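Local coordinates for IroE-like serine hydrolase (Shewanella oneidensis, PDB 3GFF), which probably hydrolyses ester bonds as a serine hydrolase of the esterase D family, with an alpha/beta-hydrolase fold, at residues A[39-50]-A[134-144]; A[261-269]-A[280-291]. One frame throughout, in Å; residues are numbered along the deposited sequence.

Interaction 1: residues A[39-50]-A[134-144]; sequences SLEAYPVVYLLD and RTNGINVLVGH
Arg134 reaches across to the backbone of the loop that leads into strand 43-48 and grips Glu41 O side-on with two nitrogens. Arg134 NE lies 2.8 Å from Glu41 O, standing above that carbonyl's plane, whereas NH2 approaches the same oxygen in the plane, on a lone pair; from the arginine's side both bonds run nearly in the guanidinium plane. A bend at chi3 (-45°) folds the chain back so that one face of the guanidinium lies against Ser39 O, and NH2 also bonds Tyr36 O. Backbone bonds continue from there: Tyr43 N to Arg134 O, then Asn136 N to Tyr43 O at 2.8 Å. A beta bulge shifts the register by two residues before Val45 pairs with Asn139, and regular parallel pairing runs on to Leu49 N, which meets Val142 O at 3.1 Å. Water joins polar side chains across the strands: one molecule sits between Tyr47 OH and Asn139 OD1, 2.7 Å from each, while Asn139 ND2 is held by Leu161 O. At the far end another links Asp50 OD2 to His144 ND1; Asp50 also forms a salt bridge with Arg86, and His144 NE2 bonds His247 O. Apolar contacts lie on both faces of the strand pair. Val142 receives Leu48 CD2 alongside its CB at 3.6 Å and Val46 CG1 against its CG2, and on the other face Leu141 CD1 lies 3.9 Å from Leu49 CG. Val45 CG2 presses tightly on Thr135 CG2 (3.5 Å). Strand 138-144 leads into a probable nucleophile elbow. Backbone bonds thus satisfy buried amides and carbonyls where the strands pair, and branched aliphatics pack beside them, as between central strands of an alpha/beta-hydrolase sheet.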
loop_
_atom_site.group_PDB
_atom_site.type_symbol
_atom_site.label_atom_id
_atom_site.label_comp_id
_atom_site.label_asym_id
_atom_site.label_seq_id
_atom_site.Cartn_x
_atom_site.Cartn_y
_atom_site.Cartn_z
ATOM N N SER A 39 -5.857 -18.979 -19.930
ATOM C CA SER A 39 -6.630 -18.568 -21.092
ATOM C C SER A 39 -5.716 -17.930 -22.134
ATOM O O SER A 39 -4.503 -17.920 -21.960
ATOM C CB SER A 39 -7.733 -17.566 -20.702
ATOM O OG SER A 39 -7.199 -16.300 -20.339
ATOM N N LEU A 40 -6.337 -17.400 -23.194
ATOM C CA LEU A 40 -5.672 -16.676 -24.242
ATOM C C LEU A 40 -5.781 -15.170 -24.029
ATOM O O LEU A 40 -5.461 -14.371 -24.929
ATOM C CB LEU A 40 -6.258 -17.075 -25.599
ATOM C CG LEU A 40 -5.752 -18.445 -26.014
ATOM C CD1 LEU A 40 -6.333 -18.856 -27.343
ATOM C CD2 LEU A 40 -4.215 -18.422 -26.056
ATOM N N GLU A 41 -6.171 -14.759 -22.828
ATOM C CA GLU A 41 -6.338 -13.328 -22.554
ATOM C C GLU A 41 -5.005 -12.562 -22.646
ATOM O O GLU A 41 -3.960 -13.066 -22.234
ATOM C CB GLU A 41 -7.038 -13.128 -21.195
ATOM C CG GLU A 41 -7.222 -11.708 -20.784
ATOM C CD GLU A 41 -8.052 -11.524 -19.515
ATOM O OE1 GLU A 41 -8.565 -12.493 -18.944
ATOM O OE2 GLU A 41 -8.185 -10.370 -19.073
ATOM N N ALA A 42 -5.066 -11.344 -23.192
ATOM C CA ALA A 42 -3.912 -10.471 -23.351
ATOM C C ALA A 42 -4.109 -9.396 -22.303
ATOM O O ALA A 42 -5.217 -8.935 -22.125
ATOM C CB ALA A 42 -3.858 -9.872 -24.769
ATOM N N TYR A 43 -3.026 -8.995 -21.640
ATOM C CA TYR A 43 -3.040 -8.024 -20.536
ATOM C C TYR A 43 -2.251 -6.737 -20.825
ATOM O O TYR A 43 -1.374 -6.712 -21.682
ATOM C CB TYR A 43 -2.418 -8.697 -19.311
ATOM C CG TYR A 43 -3.180 -9.935 -18.898
ATOM C CD1 TYR A 43 -4.293 -9.840 -18.061
ATOM C CD2 TYR A 43 -2.832 -11.182 -19.389
ATOM C CE1 TYR A 43 -5.020 -10.969 -17.706
ATOM C CE2 TYR A 43 -3.543 -12.334 -19.034
ATOM C CZ TYR A 43 -4.641 -12.217 -18.205
ATOM O OH TYR A 43 -5.366 -13.331 -17.862
ATOM N N PRO A 44 -2.575 -5.651 -20.102
ATOM C CA PRO A 44 -1.724 -4.474 -20.195
ATOM C C PRO A 44 -0.399 -4.739 -19.517
ATOM O O PRO A 44 -0.263 -5.694 -18.748
ATOM C CB PRO A 44 -2.479 -3.404 -19.405
ATOM C CG PRO A 44 -3.660 -4.076 -18.802
ATOM C CD PRO A 44 -3.714 -5.475 -19.179
ATOM N N VAL A 45 0.576 -3.876 -19.759
ATOM C CA VAL A 45 1.883 -4.049 -19.155
ATOM C C VAL A 45 2.214 -2.794 -18.380
ATOM O O VAL A 45 2.188 -1.688 -18.931
ATOM C CB VAL A 45 2.986 -4.328 -20.198
ATOM C CG1 VAL A 45 4.371 -4.644 -19.473
ATOM C CG2 VAL A 45 2.578 -5.470 -21.141
ATOM N N VAL A 46 2.521 -2.973 -17.096
ATOM C CA VAL A 46 2.904 -1.849 -16.233
ATOM C C VAL A 46 4.404 -1.970 -16.026
ATOM O O VAL A 46 4.915 -2.907 -15.397
ATOM C CB VAL A 46 2.086 -1.786 -14.893
ATOM C CG1 VAL A 46 2.576 -0.657 -14.023
ATOM C CG2 VAL A 46 0.564 -1.538 -15.171
ATOM N N TYR A 47 5.123 -1.031 -16.613
ATOM C CA TYR A 47 6.593 -0.981 -16.466
ATOM C C TYR A 47 6.975 -0.121 -15.270
ATOM O O TYR A 47 6.616 1.038 -15.231
ATOM C CB TYR A 47 7.225 -0.394 -17.722
ATOM C CG TYR A 47 7.209 -1.309 -18.944
ATOM C CD1 TYR A 47 6.117 -1.331 -19.793
ATOM C CD2 TYR A 47 8.320 -2.074 -19.291
ATOM C CE1 TYR A 47 6.106 -2.090 -20.910
ATOM C CE2 TYR A 47 8.320 -2.861 -20.407
ATOM C CZ TYR A 47 7.200 -2.869 -21.216
ATOM O OH TYR A 47 7.138 -3.621 -22.356
ATOM N N LEU A 48 7.685 -0.697 -14.298
ATOM C CA LEU A 48 8.122 0.028 -13.105
ATOM C C LEU A 48 9.647 0.293 -13.169
ATOM O O LEU A 48 10.437 -0.654 -13.284
ATOM C CB LEU A 48 7.821 -0.779 -11.833
ATOM C CG LEU A 48 6.411 -1.369 -11.654
ATOM C CD1 LEU A 48 6.417 -2.248 -10.413
ATOM C CD2 LEU A 48 5.291 -0.236 -11.574
ATOM N N LEU A 49 10.031 1.575 -13.118
ATOM C CA LEU A 49 11.430 1.972 -13.042
ATOM C C LEU A 49 11.916 1.794 -11.605
ATOM O O LEU A 49 11.098 1.601 -10.705
ATOM C CB LEU A 49 11.603 3.421 -13.480
ATOM C CG LEU A 49 11.200 3.708 -14.926
ATOM C CD1 LEU A 49 11.506 5.142 -15.288
ATOM C CD2 LEU A 49 11.878 2.744 -15.885
ATOM N N ASP A 50 13.238 1.873 -11.412
ATOM C CA ASP A 50 13.886 1.641 -10.116
ATOM C C ASP A 50 13.473 0.313 -9.544
ATOM O O ASP A 50 13.218 0.206 -8.350
ATOM C CB ASP A 50 13.576 2.762 -9.118
ATOM C CG ASP A 50 14.302 4.018 -9.441
ATOM O OD1 ASP A 50 15.525 3.906 -9.733
ATOM O OD2 ASP A 50 13.667 5.086 -9.416
ATOM N N ARG A 134 1.532 -12.406 -23.730
ATOM C CA ARG A 134 0.321 -11.915 -24.375
ATOM C C ARG A 134 -0.049 -10.550 -23.805
ATOM O O ARG A 134 -0.660 -10.445 -22.719
ATOM C CB ARG A 134 -0.819 -12.911 -24.191
ATOM C CG ARG A 134 -0.529 -14.296 -24.826
ATOM C CD ARG A 134 -1.796 -15.201 -24.757
ATOM N NE ARG A 134 -2.410 -15.121 -23.436
ATOM C CZ ARG A 134 -2.099 -15.871 -22.383
ATOM N NH1 ARG A 134 -1.231 -16.855 -22.468
ATOM N NH2 ARG A 134 -2.711 -15.658 -21.230
ATOM N N THR A 135 0.365 -9.514 -24.537
ATOM C CA THR A 135 0.145 -8.131 -24.158
ATOM C C THR A 135 -0.954 -7.540 -25.036
ATOM O O THR A 135 -1.073 -7.888 -26.208
ATOM C CB THR A 135 1.431 -7.322 -24.295
ATOM O OG1 THR A 135 1.794 -7.213 -25.684
ATOM C CG2 THR A 135 2.550 -8.021 -23.499
ATOM N N ASN A 136 -1.717 -6.607 -24.486
ATOM C CA ASN A 136 -2.907 -6.070 -25.179
ATOM C C ASN A 136 -2.837 -4.668 -25.788
ATOM O O ASN A 136 -3.873 -4.138 -26.208
ATOM C CB ASN A 136 -4.130 -6.155 -24.258
ATOM C CG ASN A 136 -4.138 -5.103 -23.159
ATOM O OD1 ASN A 136 -3.351 -4.157 -23.179
ATOM N ND2 ASN A 136 -5.093 -5.230 -22.222
ATOM N N GLY A 137 -1.650 -4.074 -25.822
ATOM C CA GLY A 137 -1.483 -2.754 -26.442
ATOM C C GLY A 137 -1.550 -1.587 -25.491
ATOM O O GLY A 137 -1.252 -0.473 -25.867
ATOM N N ILE A 138 -1.948 -1.839 -24.251
ATOM C CA ILE A 138 -1.984 -0.803 -23.228
ATOM C C ILE A 138 -0.719 -0.902 -22.366
ATOM O O ILE A 138 -0.525 -1.890 -21.638
ATOM C CB ILE A 138 -3.279 -0.918 -22.370
ATOM C CG1 ILE A 138 -4.521 -0.824 -23.274
ATOM C CG2 ILE A 138 -3.329 0.167 -21.319
ATOM C CD1 ILE A 138 -4.571 0.440 -24.124
ATOM N N ASN A 139 0.151 0.101 -22.490
ATOM C CA ASN A 139 1.405 0.126 -21.741
ATOM C C ASN A 139 1.466 1.354 -20.846
ATOM O O ASN A 139 1.238 2.480 -21.323
ATOM C CB ASN A 139 2.598 0.155 -22.697
ATOM C CG ASN A 139 2.603 -1.002 -23.639
ATOM O OD1 ASN A 139 2.696 -2.154 -23.221
ATOM N ND2 ASN A 139 2.480 -0.711 -24.931
ATOM N N VAL A 140 1.834 1.125 -19.584
ATOM C CA VAL A 140 1.902 2.153 -18.548
ATOM C C VAL A 140 3.332 2.249 -18.017
ATOM O O VAL A 140 3.956 1.242 -17.807
ATOM C CB VAL A 140 0.911 1.814 -17.367
ATOM C CG1 VAL A 140 1.016 2.833 -16.197
ATOM C CG2 VAL A 140 -0.529 1.720 -17.888
ATOM N N LEU A 141 3.846 3.465 -17.833
ATOM C CA LEU A 141 5.184 3.682 -17.264
ATOM C C LEU A 141 4.994 4.353 -15.917
ATOM O O LEU A 141 4.272 5.383 -15.823
ATOM C CB LEU A 141 6.091 4.529 -18.185
ATOM C CG LEU A 141 7.553 4.810 -17.734
ATOM C CD1 LEU A 141 8.356 3.526 -17.550
ATOM C CD2 LEU A 141 8.246 5.723 -18.749
ATOM N N VAL A 142 5.625 3.766 -14.884
ATOM C CA VAL A 142 5.611 4.287 -13.509
ATOM C C VAL A 142 7.055 4.706 -13.113
ATOM O O VAL A 142 7.965 3.875 -13.025
ATOM C CB VAL A 142 5.028 3.258 -12.479
ATOM C CG1 VAL A 142 5.007 3.831 -11.054
ATOM C CG2 VAL A 142 3.632 2.771 -12.898
ATOM N N GLY A 143 7.257 6.009 -12.927
ATOM C CA GLY A 143 8.546 6.563 -12.574
ATOM C C GLY A 143 8.419 7.385 -11.303
ATOM O O GLY A 143 7.487 8.174 -11.158
ATOM N N HIS A 144 9.348 7.165 -10.370
ATOM C CA HIS A 144 9.402 7.865 -9.103
ATOM C C HIS A 144 10.750 8.563 -8.993
ATOM O O HIS A 144 11.789 7.987 -9.398
ATOM C CB HIS A 144 9.255 6.849 -7.973
ATOM C CG HIS A 144 9.552 7.395 -6.617
ATOM N ND1 HIS A 144 10.726 7.123 -5.960
ATOM C CD2 HIS A 144 8.846 8.226 -5.811
ATOM C CE1 HIS A 144 10.717 7.738 -4.790
ATOM N NE2 HIS A 144 9.598 8.430 -4.681
HETATM O O HOH W 1 -7.172 -7.489 -23.746
HETATM O O HOH W 2 4.842 -3.660 -23.858
HETATM O O HOH W 3 9.028 3.311 -10.212
HETATM O O HOH W 4 11.055 4.867 -10.577
HETATM O O HOH W 5 12.737 5.650 -7.114
#

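Interaction 2: residues A[261-269]-A[280-291]; sequences HLFKDFAID and VIDQYGVLSERF
Asp265 and Arg290 form the charged part of this contact, a salt bridge in which both terminal nitrogens of the guanidinium, NH1 and NH2, approach end-on and converge on the single oxygen OD2 at 2.9 Å each. The carboxylate is met on its anti side, and its plane stands 73° from that of the guanidinium. Water extends the link, accepting from Arg290 NH1 and donating to Leu262 O.

Neutral hydrogen bonds from the helix side chains hold the backbone of residues 265 to 267. With CG anti to the backbone N (chi1 171°) and the rest of the chain extended, Gln283 carries its amide out to two carbonyls: NE2 donates to Asp265 O at 2.7 Å and to Ala267 O at 2.9 Å, both lying near the amide plane. Between them in sequence, Phe266 O receives Tyr284 OH at 2.5 Å, in the carbonyl plane and on a lone pair. Were Gln283 replaced by an alanine, Asp265 O and Ala267 O would both be likely to lose the donor they share, leaving the backbone between them freer to shift.

Apolar contact centres on Phe266. Leu287 CD1 makes a CH-pi contact over one face of its ring, 3.6 Å from the centroid, while Phe263 CD1 covers the opposite face. Phe291 CE1 comes to the ring edge, 3.5 Å from Phe266 CZ; Phe266, Phe291 and Tyr284 form an aromatic cluster. Leu262 CD1 touches Phe291 CZ, and both residues continue onto the main sheet at Gln196 of strand 195-201. Farther along, Ile268 CD1 rests on Val280 CG1 at 3.7 Å.

Three consecutive carbonyls, of residues 265 to 267, are thus met by side chains of helix 277-291, which pins segment 261-269 by polar bonds beside an aromatic and aliphatic cluster.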
loop_
_atom_site.group_PDB
_atom_site.type_symbol
_atom_site.label_atom_id
_atom_site.label_comp_id
_atom_site.label_asym_id
_atom_site.label_seq_id
_atom_site.Cartn_x
_atom_site.Cartn_y
_atom_site.Cartn_z
ATOM N N HIS A 261 -6.989 5.528 -10.079
ATOM C CA HIS A 261 -7.562 6.560 -10.913
ATOM C C HIS A 261 -7.503 6.168 -12.403
ATOM O O HIS A 261 -8.475 6.331 -13.141
ATOM C CB HIS A 261 -6.804 7.862 -10.701
ATOM C CG HIS A 261 -7.190 8.930 -11.663
ATOM N ND1 HIS A 261 -8.387 9.598 -11.568
ATOM C CD2 HIS A 261 -6.559 9.425 -12.755
ATOM C CE1 HIS A 261 -8.476 10.479 -12.549
ATOM N NE2 HIS A 261 -7.387 10.396 -13.285
ATOM N N LEU A 262 -6.371 5.617 -12.839
ATOM C CA LEU A 262 -6.240 5.175 -14.226
ATOM C C LEU A 262 -7.286 4.142 -14.623
ATOM O O LEU A 262 -7.833 4.204 -15.715
ATOM C CB LEU A 262 -4.845 4.573 -14.486
ATOM C CG LEU A 262 -4.592 4.169 -15.941
ATOM C CD1 LEU A 262 -4.501 5.434 -16.865
ATOM C CD2 LEU A 262 -3.293 3.314 -16.037
ATOM N N PHE A 263 -7.561 3.192 -13.734
ATOM C CA PHE A 263 -8.502 2.098 -14.018
ATOM C C PHE A 263 -9.903 2.208 -13.428
ATOM O O PHE A 263 -10.706 1.263 -13.511
ATOM C CB PHE A 263 -7.876 0.780 -13.577
ATOM C CG PHE A 263 -6.695 0.395 -14.398
ATOM C CD1 PHE A 263 -6.834 0.158 -15.757
ATOM C CD2 PHE A 263 -5.447 0.246 -13.826
ATOM C CE1 PHE A 263 -5.742 -0.212 -16.517
ATOM C CE2 PHE A 263 -4.380 -0.121 -14.573
ATOM C CZ PHE A 263 -4.514 -0.343 -15.912
ATOM N N LYS A 264 -10.194 3.377 -12.876
ATOM C CA LYS A 264 -11.441 3.681 -12.221
ATOM C C LYS A 264 -12.680 3.340 -13.047
ATOM O O LYS A 264 -13.571 2.618 -12.591
ATOM C CB LYS A 264 -11.442 5.179 -11.863
ATOM C CG LYS A 264 -12.590 5.654 -10.971
ATOM C CD LYS A 264 -12.469 7.183 -10.632
ATOM C CE LYS A 264 -11.058 7.567 -10.098
ATOM N NZ LYS A 264 -10.938 8.866 -9.333
ATOM N N ASP A 265 -12.722 3.828 -14.286
ATOM C CA ASP A 265 -13.912 3.654 -15.109
ATOM C C ASP A 265 -14.060 2.289 -15.799
ATOM O O ASP A 265 -14.976 2.119 -16.599
ATOM C CB ASP A 265 -13.967 4.779 -16.134
ATOM C CG ASP A 265 -14.045 6.121 -15.497
ATOM O OD1 ASP A 265 -14.716 6.272 -14.456
ATOM O OD2 ASP A 265 -13.430 7.056 -16.042
ATOM N N PHE A 266 -13.171 1.339 -15.478
ATOM C CA PHE A 266 -13.161 -0.010 -16.096
ATOM C C PHE A 266 -14.102 -0.967 -15.416
ATOM O O PHE A 266 -14.441 -2.017 -15.985
ATOM C CB PHE A 266 -11.764 -0.641 -16.045
ATOM C CG PHE A 266 -10.777 -0.057 -17.010
ATOM C CD1 PHE A 266 -10.435 1.288 -16.971
ATOM C CD2 PHE A 266 -10.124 -0.875 -17.919
ATOM C CE1 PHE A 266 -9.515 1.804 -17.834
ATOM C CE2 PHE A 266 -9.178 -0.360 -18.778
ATOM C CZ PHE A 266 -8.864 0.986 -18.728
ATOM N N ALA A 267 -14.472 -0.625 -14.180
ATOM C CA ALA A 267 -15.410 -1.410 -13.362
ATOM C C ALA A 267 -16.830 -1.433 -13.955
ATOM O O ALA A 267 -17.343 -0.430 -14.437
ATOM C CB ALA A 267 -15.442 -0.844 -11.903
ATOM N N ILE A 268 -17.445 -2.603 -13.916
ATOM C CA ILE A 268 -18.799 -2.828 -14.422
ATOM C C ILE A 268 -19.654 -3.171 -13.199
ATOM O O ILE A 268 -19.419 -4.190 -12.533
ATOM C CB ILE A 268 -18.822 -3.998 -15.442
ATOM C CG1 ILE A 268 -18.046 -3.630 -16.715
ATOM C CG2 ILE A 268 -20.236 -4.388 -15.823
ATOM C CD1 ILE A 268 -17.828 -4.843 -17.666
ATOM N N ASP A 269 -20.617 -2.312 -12.889
ATOM C CA ASP A 269 -21.521 -2.521 -11.758
ATOM C C ASP A 269 -22.792 -3.170 -12.280
ATOM O O ASP A 269 -23.647 -2.495 -12.878
ATOM C CB ASP A 269 -21.834 -1.171 -11.127
ATOM C CG ASP A 269 -22.521 -1.278 -9.790
ATOM O OD1 ASP A 269 -23.063 -2.349 -9.420
ATOM O OD2 ASP A 269 -22.508 -0.254 -9.098
ATOM N N VAL A 280 -22.063 -1.091 -21.385
ATOM C CA VAL A 280 -20.652 -1.547 -21.299
ATOM C C VAL A 280 -19.940 -1.352 -22.649
ATOM O O VAL A 280 -18.800 -0.925 -22.677
ATOM C CB VAL A 280 -20.504 -3.023 -20.766
ATOM C CG1 VAL A 280 -19.079 -3.507 -20.874
ATOM C CG2 VAL A 280 -20.989 -3.121 -19.292
ATOM N N ILE A 281 -20.619 -1.631 -23.755
ATOM C CA ILE A 281 -20.055 -1.362 -25.083
ATOM C C ILE A 281 -19.614 0.124 -25.182
ATOM O O ILE A 281 -18.463 0.416 -25.546
ATOM C CB ILE A 281 -21.033 -1.777 -26.229
ATOM C CG1 ILE A 281 -21.057 -3.303 -26.368
ATOM C CG2 ILE A 281 -20.595 -1.216 -27.572
ATOM C CD1 ILE A 281 -22.169 -3.867 -27.197
ATOM N N ASP A 282 -20.515 1.026 -24.800
ATOM C CA ASP A 282 -20.281 2.472 -24.839
ATOM C C ASP A 282 -19.152 2.849 -23.878
ATOM O O ASP A 282 -18.233 3.601 -24.250
ATOM C CB ASP A 282 -21.570 3.243 -24.476
ATOM C CG ASP A 282 -22.724 3.041 -25.491
ATOM O OD1 ASP A 282 -22.546 2.446 -26.578
ATOM O OD2 ASP A 282 -23.839 3.531 -25.183
ATOM N N GLN A 283 -19.248 2.324 -22.649
ATOM C CA GLN A 283 -18.250 2.502 -21.589
ATOM C C GLN A 283 -16.859 2.190 -22.120
ATOM O O GLN A 283 -15.912 2.979 -21.955
ATOM C CB GLN A 283 -18.579 1.575 -20.392
ATOM C CG GLN A 283 -17.542 1.494 -19.328
ATOM C CD GLN A 283 -17.871 0.472 -18.249
ATOM O OE1 GLN A 283 -18.744 -0.368 -18.417
ATOM N NE2 GLN A 283 -17.173 0.560 -17.121
ATOM N N TYR A 284 -16.730 1.034 -22.758
ATOM C CA TYR A 284 -15.434 0.653 -23.314
ATOM C C TYR A 284 -15.053 1.454 -24.576
ATOM O O TYR A 284 -13.865 1.616 -24.867
ATOM C CB TYR A 284 -15.302 -0.875 -23.409
ATOM C CG TYR A 284 -14.894 -1.423 -22.061
ATOM C CD1 TYR A 284 -15.825 -1.561 -21.031
ATOM C CD2 TYR A 284 -13.565 -1.747 -21.799
ATOM C CE1 TYR A 284 -15.457 -1.998 -19.773
ATOM C CE2 TYR A 284 -13.173 -2.187 -20.554
ATOM C CZ TYR A 284 -14.116 -2.296 -19.530
ATOM O OH TYR A 284 -13.726 -2.767 -18.307
ATOM N N GLY A 285 -16.045 2.014 -25.270
ATOM C CA GLY A 285 -15.786 2.911 -26.387
ATOM C C GLY A 285 -15.096 4.172 -25.868
ATOM O O GLY A 285 -14.131 4.637 -26.446
ATOM N N VAL A 286 -15.573 4.689 -24.742
ATOM C CA VAL A 286 -15.004 5.873 -24.124
ATOM C C VAL A 286 -13.570 5.582 -23.660
ATOM O O VAL A 286 -12.664 6.390 -23.921
ATOM C CB VAL A 286 -15.866 6.394 -22.944
ATOM C CG1 VAL A 286 -15.183 7.625 -22.252
ATOM C CG2 VAL A 286 -17.288 6.727 -23.432
ATOM N N LEU A 287 -13.358 4.428 -23.011
ATOM C CA LEU A 287 -11.998 4.035 -22.560
ATOM C C LEU A 287 -11.058 3.932 -23.759
ATOM O O LEU A 287 -9.920 4.418 -23.713
ATOM C CB LEU A 287 -12.010 2.718 -21.755
ATOM C CG LEU A 287 -12.806 2.733 -20.437
ATOM C CD1 LEU A 287 -12.805 1.383 -19.752
ATOM C CD2 LEU A 287 -12.237 3.823 -19.553
ATOM N N SER A 288 -11.536 3.319 -24.834
ATOM C CA SER A 288 -10.742 3.201 -26.050
ATOM C C SER A 288 -10.317 4.566 -26.624
ATOM O O SER A 288 -9.173 4.735 -27.069
ATOM C CB SER A 288 -11.488 2.393 -27.103
ATOM O OG SER A 288 -11.582 1.043 -26.663
ATOM N N GLU A 289 -11.248 5.520 -26.621
ATOM C CA GLU A 289 -10.964 6.822 -27.155
ATOM C C GLU A 289 -9.970 7.552 -26.228
ATOM O O GLU A 289 -9.106 8.295 -26.715
ATOM C CB GLU A 289 -12.282 7.581 -27.407
ATOM C CG GLU A 289 -13.166 6.828 -28.450
ATOM C CD GLU A 289 -14.423 7.576 -28.953
ATOM O OE1 GLU A 289 -15.045 8.348 -28.163
ATOM O OE2 GLU A 289 -14.808 7.341 -30.147
ATOM N N ARG A 290 -10.060 7.290 -24.917
ATOM C CA ARG A 290 -9.195 7.926 -23.906
ATOM C C ARG A 290 -7.749 7.402 -24.018
ATOM O O ARG A 290 -6.784 8.183 -24.013
ATOM C CB ARG A 290 -9.751 7.673 -22.490
ATOM C CG ARG A 290 -9.033 8.412 -21.330
ATOM C CD ARG A 290 -9.499 7.963 -19.962
ATOM N NE ARG A 290 -10.917 8.224 -19.763
ATOM C CZ ARG A 290 -11.678 7.756 -18.757
ATOM N NH1 ARG A 290 -11.175 6.989 -17.787
ATOM N NH2 ARG A 290 -12.964 8.072 -18.720
ATOM N N PHE A 291 -7.600 6.084 -24.150
ATOM C CA PHE A 291 -6.272 5.473 -24.306
ATOM C C PHE A 291 -5.721 5.562 -25.747
ATOM O O PHE A 291 -4.576 5.206 -25.997
ATOM C CB PHE A 291 -6.276 4.009 -23.811
ATOM C CG PHE A 291 -6.295 3.862 -22.291
ATOM C CD1 PHE A 291 -7.473 3.977 -21.580
ATOM C CD2 PHE A 291 -5.124 3.551 -21.589
ATOM C CE1 PHE A 291 -7.497 3.824 -20.205
ATOM C CE2 PHE A 291 -5.126 3.421 -20.209
ATOM C CZ PHE A 291 -6.318 3.532 -19.512
HETATM O O HOH W 6 -8.110 6.202 -17.296
#

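In the fold
Interaction 1 is a buried contact about 8 Å from the centre of the chain, measured from its own centre, joining adjacent strands in the middle of the mixed sheet; interaction 2, about 17 Å from the chain's centre, is only partly buried, where helix 277-291 meets segment 261-269. The centres of the two contacts lie about 17 Å apart, yet they touch: Leu262 packs on Val140 and Phe291 on Ile138, so interaction 2 meets strand 138-144 at these two residues. Their chemistry follows their places. Mainly backbone bonds and aliphatic side chains unite the strands, whereas side-chain donors, a salt bridge and aromatic rings join helix 277-291 to residues 261-269.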